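Local coordinates for protein PKS (Streptomyces albus, PDB 4OQJ) that probably catalyses decarboxylative condensation of carrier-protein-bound acyl chains in oxazolomycin biosynthesis, as the ketosynthase of an "AT-less" type I polyketide synthase, at residues Val308-Gln313 with Asn345-Arg350; Glu321-Val326 with Gly358-Gly363. All coordinates share one frame; numbering follows the deposited sequence. Where two conformers were deposited one is given.

How the interactions relate
Interactions 1 and 2 share one beta-alpha-beta unit, and their centres are about 13 Å apart: interaction 2 pairs its parallel strands 325-327 and 360-363, and interaction 1 packs its crossover helix, 336-348, on the preceding helix 302-316. The C-terminal end of the crossover helix supplies Phe348, Ala347 and the following Arg350 to interaction 1. Phe348 joins the two contacts: its CZ lies 3.7 Å from Val326 CG2 and 3.9 Å from Val323 CG1. Gln313 also reaches the sheet layer, its NE2 4.1 Å from Val323 CG2. Along the chain the four segments alternate. All four belong to the C-terminal half of the thiolase-type ketosynthase core.

Interaction 1 (Val308-Gln313 with Asn345-Arg350); sequences VVAEAQ and NQAFNR
One face of the Phe348 ring receives the amide of Gln313, whose NE2 stands 3.3 Å from CE1, with amide and ring planes 69° apart. Val309 CG1 reaches the same CE1 obliquely, while Phe413 packs edge-to-face with the ring. The other flat group is the guanidinium of Arg350: Ala310 CB lies over one of its faces, offset toward the rim, and Gln313 OE1 sits at its edge, close to its plane.

That edge carries the polar part of the contact. Arg350 NH1 donates to Gln313 OE1 at 2.8 Å in a nearly straight bond (168°), and the same nitrogen donates to Ala347 O, also at 2.8 Å, from above that carbonyl's plane. Arg350 starts with CG between its backbone N and carbonyl carbon (chi1 72°); the chain then runs extended to NE, laying CD 3.8 Å from Ala310 CB. Alongside, the two helices come close through small residues: Ala310 and Ala347 have the nearest CA pair, at 5.1 Å, and Val309 CG1 touches Ala347 CB at 3.6 Å.

Helix 302-316 is thus joined to the C-terminal end of helix 336-348, while its Val309 and Gln313 also touch strand 441-448 of the core sheet. NH1 bridges a carbonyl of the last helical turn to the neighbouring helix, and NH2 forms a salt bridge with Glu314. These bonds fix the rotation of the guanidinium, Glu314 probably offsets its charge, and the grip on OE1 leaves the Gln313 amide turned with NE2 over the aromatic face.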
loop_
_atom_site.group_PDB
_atom_site.type_symbol
_atom_site.label_atom_id
_atom_site.label_comp_id
_atom_site.label_asym_id
_atom_site.label_seq_id
_atom_site.Cartn_x
_atom_site.Cartn_y
_atom_site.Cartn_z
ATOM N N VAL A 308 11.658 -1.797 14.789
ATOM C CA VAL A 308 10.508 -1.010 14.360
ATOM C C VAL A 308 9.970 -0.187 15.548
ATOM O O VAL A 308 9.495 0.936 15.368
ATOM C CB VAL A 308 9.407 -1.892 13.742
ATOM C CG1 VAL A 308 8.550 -2.559 14.819
ATOM C CG2 VAL A 308 8.549 -1.063 12.826
ATOM N N VAL A 309 10.099 -0.708 16.765
ATOM C CA VAL A 309 9.648 0.043 17.941
ATOM C C VAL A 309 10.517 1.286 18.148
ATOM O O VAL A 309 10.016 2.404 18.333
ATOM C CB VAL A 309 9.665 -0.843 19.197
ATOM C CG1 VAL A 309 9.417 -0.024 20.482
ATOM C CG2 VAL A 309 8.622 -1.926 19.057
ATOM N N ALA A 310 11.829 1.094 18.093
ATOM C CA ALA A 310 12.755 2.205 18.229
ATOM C C ALA A 310 12.516 3.236 17.128
ATOM O O ALA A 310 12.503 4.435 17.389
ATOM C CB ALA A 310 14.205 1.694 18.195
ATOM N N GLU A 311 12.308 2.766 15.902
ATOM C CA GLU A 311 12.128 3.643 14.743
ATOM C C GLU A 311 10.879 4.490 14.902
ATOM O O GLU A 311 10.864 5.674 14.583
ATOM C CB GLU A 311 12.036 2.831 13.438
ATOM C CG GLU A 311 11.990 3.700 12.181
ATOM C CD GLU A 311 11.840 2.914 10.874
ATOM O OE1 GLU A 311 12.080 1.691 10.847
ATOM O OE2 GLU A 311 11.484 3.535 9.858
ATOM N N ALA A 312 9.815 3.881 15.403
ATOM C CA ALA A 312 8.564 4.622 15.620
ATOM C C ALA A 312 8.741 5.714 16.680
ATOM O O ALA A 312 8.279 6.846 16.503
ATOM C CB ALA A 312 7.452 3.669 16.028
ATOM N N GLN A 313 9.419 5.387 17.777
ATOM C CA GLN A 313 9.647 6.365 18.831
ATOM C C GLN A 313 10.513 7.523 18.331
ATOM O O GLN A 313 10.258 8.684 18.659
ATOM C CB GLN A 313 10.302 5.708 20.049
ATOM C CG GLN A 313 9.385 4.770 20.785
ATOM C CD GLN A 313 10.054 4.100 21.968
ATOM O OE1 GLN A 313 11.254 4.248 22.184
ATOM N NE2 GLN A 313 9.277 3.357 22.739
ATOM N N ASN A 345 12.189 -4.503 25.502
ATOM C CA ASN A 345 13.275 -4.158 26.431
ATOM C C ASN A 345 14.439 -3.526 25.661
ATOM O O ASN A 345 14.956 -2.479 26.041
ATOM C CB ASN A 345 13.780 -5.388 27.197
ATOM C CG ASN A 345 12.877 -5.792 28.361
ATOM O OD1 ASN A 345 11.992 -5.047 28.777
ATOM N ND2 ASN A 345 13.107 -6.990 28.891
ATOM N N GLN A 346 14.837 -4.167 24.570
ATOM C CA GLN A 346 15.983 -3.695 23.795
ATOM C C GLN A 346 15.687 -2.302 23.240
ATOM O O GLN A 346 16.516 -1.397 23.353
ATOM C CB GLN A 346 16.329 -4.669 22.657
ATOM C CG GLN A 346 17.440 -4.162 21.749
ATOM C CD GLN A 346 17.780 -5.122 20.614
ATOM O OE1 GLN A 346 17.938 -6.322 20.827
ATOM N NE2 GLN A 346 17.889 -4.591 19.401
ATOM N N ALA A 347 14.507 -2.115 22.652
ATOM C CA ALA A 347 14.151 -0.810 22.114
ATOM C C ALA A 347 14.081 0.249 23.218
ATOM O O ALA A 347 14.594 1.357 23.052
ATOM C CB ALA A 347 12.821 -0.882 21.364
ATOM N N PHE A 348 13.447 -0.089 24.340
ATOM C CA PHE A 348 13.197 0.889 25.384
ATOM C C PHE A 348 14.486 1.272 26.119
ATOM O O PHE A 348 14.633 2.418 26.532
ATOM C CB PHE A 348 12.138 0.370 26.375
ATOM C CG PHE A 348 10.713 0.682 25.959
ATOM C CD1 PHE A 348 10.210 0.234 24.746
ATOM C CD2 PHE A 348 9.882 1.425 26.785
ATOM C CE1 PHE A 348 8.897 0.529 24.362
ATOM C CE2 PHE A 348 8.577 1.719 26.412
ATOM C CZ PHE A 348 8.083 1.271 25.197
ATOM N N ASN A 349 15.419 0.329 26.247
ATOM C CA ASN A 349 16.661 0.559 26.998
ATOM C C ASN A 349 17.814 1.053 26.128
ATOM O O ASN A 349 18.950 1.133 26.589
ATOM C CB ASN A 349 17.114 -0.728 27.704
ATOM C CG ASN A 349 16.185 -1.150 28.828
ATOM O OD1 ASN A 349 15.565 -0.317 29.494
ATOM N ND2 ASN A 349 16.100 -2.457 29.056
ATOM N N ARG A 350 17.534 1.371 24.869
ATOM C CA ARG A 350 18.600 1.603 23.900
ATOM C C ARG A 350 19.459 2.840 24.205
ATOM O O ARG A 350 20.613 2.907 23.787
ATOM C CB ARG A 350 18.010 1.720 22.493
ATOM C CG ARG A 350 17.239 3.015 22.218
ATOM C CD ARG A 350 16.570 2.989 20.832
ATOM N NE ARG A 350 15.865 4.242 20.541
ATOM C CZ ARG A 350 14.630 4.525 20.954
ATOM N NH1 ARG A 350 13.944 3.650 21.678
ATOM N NH2 ARG A 350 14.077 5.688 20.648
#

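Interaction 2 (Glu321-Val326 with Gly358-Gly363); sequences ETVSYV and GSCALG
Tyr325 and Val326 pair in parallel with Ala361 and Leu362, and here the packing is tightest. Three backbone bonds run along the pair: Ala361 N to Ser324 O at 3.1 Å, Val326 N to Ala361 O at 2.8 Å, and Gly363 N to Val326 O at 3.1 Å. The donors alternate between the strands, as in a parallel ladder.

On one face of the sheet, Tyr325 holds CG anti to the backbone N (chi1 179°) and its ring lies along the neighbouring strand. Ala361 CB meets the ring edge in plane, 3.7 Å from CD1, and OH ends 3.3 Å from Gly363 CA, where glycine leaves room for it. On the other face, Val326 and Leu362 lie side by side, with CG1 and CD1 3.8 Å apart. Beside them Cys360 SG turns into the contact, 4.0 Å from Val326 CG2. Val341 and Leu344 of the crossover helix 336-348 cover Leu362.

The N-terminal end is looser. Ser359 is exposed and approaches chiefly by its backbone; its OG bonds to Ala356 O. The CB of Ser324 points away from the partner segment, and its OG is hydrogen-bonded to Trp422 NE1.

This is the strand pairing of a right-handed beta-alpha-beta crossover, extended by strand 413-415 beyond 360-363. Besides the three bonds between the strands, the backbones of Ser324 and Tyr325 bond onward to Arg430 and Gly432 on one side, and that of Cys360 to Pro412 and Tyr414 on the other. The buried Tyr325 hydroxyl is hydrogen-bonded to both Glu327 and Lys383; that acid and amine probably polarise it, and between them they hold the ring's polar end in place.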
loop_
_atom_site.group_PDB
_atom_site.type_symbol
_atom_site.label_atom_id
_atom_site.label_comp_id
_atom_site.label_asym_id
_atom_site.label_seq_id
_atom_site.Cartn_x
_atom_site.Cartn_y
_atom_site.Cartn_z
ATOM N N GLU A 321 11.045 6.506 27.880
ATOM C CA GLU A 321 10.687 6.697 29.278
ATOM C C GLU A 321 9.355 7.450 29.422
ATOM O O GLU A 321 8.807 7.508 30.514
ATOM C CB GLU A 321 11.816 7.433 30.037
ATOM C CG GLU A 321 11.923 8.952 29.822
ATOM C CD GLU A 321 12.477 9.366 28.462
ATOM O OE1 GLU A 321 12.857 8.492 27.656
ATOM O OE2 GLU A 321 12.535 10.588 28.201
ATOM N N THR A 322 8.829 8.016 28.332
ATOM C CA THR A 322 7.558 8.754 28.387
ATOM C C THR A 322 6.357 7.913 27.945
ATOM O O THR A 322 5.216 8.384 27.960
ATOM C CB THR A 322 7.601 10.025 27.510
ATOM O OG1 THR A 322 7.593 9.662 26.123
ATOM C CG2 THR A 322 8.841 10.859 27.826
ATOM N N VAL A 323 6.619 6.674 27.555
ATOM C CA VAL A 323 5.575 5.736 27.154
ATOM C C VAL A 323 5.138 4.944 28.381
ATOM O O VAL A 323 5.994 4.370 29.057
ATOM C CB VAL A 323 6.090 4.789 26.030
ATOM C CG1 VAL A 323 5.059 3.744 25.673
ATOM C CG2 VAL A 323 6.478 5.600 24.787
ATOM N N SER A 324 3.831 4.915 28.678
ATOM C CA SER A 324 3.332 4.297 29.923
ATOM C C SER A 324 2.381 3.126 29.696
ATOM O O SER A 324 1.922 2.505 30.661
ATOM C CB SER A 324 2.629 5.346 30.812
ATOM O OG SER A 324 1.677 6.101 30.082
ATOM N N TYR A 325 2.081 2.835 28.433
ATOM C CA TYR A 325 1.342 1.622 28.059
ATOM C C TYR A 325 1.825 1.104 26.694
ATOM O O TYR A 325 2.012 1.880 25.760
ATOM C CB TYR A 325 -0.188 1.868 28.006
ATOM C CG TYR A 325 -0.903 0.610 27.596
ATOM C CD1 TYR A 325 -1.025 -0.448 28.484
ATOM C CD2 TYR A 325 -1.406 0.450 26.311
ATOM C CE1 TYR A 325 -1.619 -1.627 28.114
ATOM C CE2 TYR A 325 -2.017 -0.731 25.933
ATOM C CZ TYR A 325 -2.115 -1.766 26.841
ATOM O OH TYR A 325 -2.697 -2.968 26.486
ATOM N N VAL A 326 2.020 -0.204 26.570
ATOM C CA VAL A 326 2.231 -0.811 25.257
ATOM C C VAL A 326 1.183 -1.883 24.999
ATOM O O VAL A 326 0.973 -2.781 25.817
ATOM C CB VAL A 326 3.646 -1.447 25.106
ATOM C CG1 VAL A 326 3.735 -2.297 23.833
ATOM C CG2 VAL A 326 4.721 -0.379 25.095
ATOM N N GLY A 358 8.407 -1.931 36.410
ATOM C CA GLY A 358 6.997 -1.761 36.676
ATOM C C GLY A 358 6.457 -0.395 36.294
ATOM O O GLY A 358 5.426 0.007 36.814
ATOM N N SER A 359 7.126 0.311 35.383
ATOM C CA SER A 359 6.729 1.678 35.050
ATOM C C SER A 359 5.967 1.815 33.724
ATOM O O SER A 359 5.471 2.901 33.418
ATOM C CB SER A 359 7.957 2.585 35.012
ATOM O OG SER A 359 8.858 2.195 33.992
ATOM N N CYS A 360 5.887 0.742 32.935
ATOM C CA CYS A 360 5.068 0.747 31.714
ATOM C C CYS A 360 4.172 -0.482 31.661
ATOM O O CYS A 360 4.641 -1.611 31.657
ATOM C CB CYS A 360 5.944 0.814 30.450
ATOM S SG CYS A 360 5.025 0.988 28.886
ATOM N N ALA A 361 2.869 -0.253 31.598
ATOM C CA ALA A 361 1.914 -1.340 31.498
ATOM C C ALA A 361 1.971 -1.983 30.118
ATOM O O ALA A 361 2.262 -1.329 29.112
ATOM C CB ALA A 361 0.511 -0.836 31.791
ATOM N N LEU A 362 1.686 -3.278 30.095
ATOM C CA LEU A 362 1.729 -4.097 28.897
ATOM C C LEU A 362 0.455 -4.932 28.845
ATOM O O LEU A 362 0.017 -5.461 29.865
ATOM C CB LEU A 362 2.978 -4.992 28.920
ATOM C CG LEU A 362 3.305 -5.857 27.713
ATOM C CD1 LEU A 362 3.762 -5.010 26.537
ATOM C CD2 LEU A 362 4.382 -6.887 28.093
ATOM N N GLY A 363 -0.156 -5.048 27.672
ATOM C CA GLY A 363 -1.383 -5.816 27.560
ATOM C C GLY A 363 -1.625 -6.320 26.156
ATOM O O GLY A 363 -0.905 -5.945 25.230
#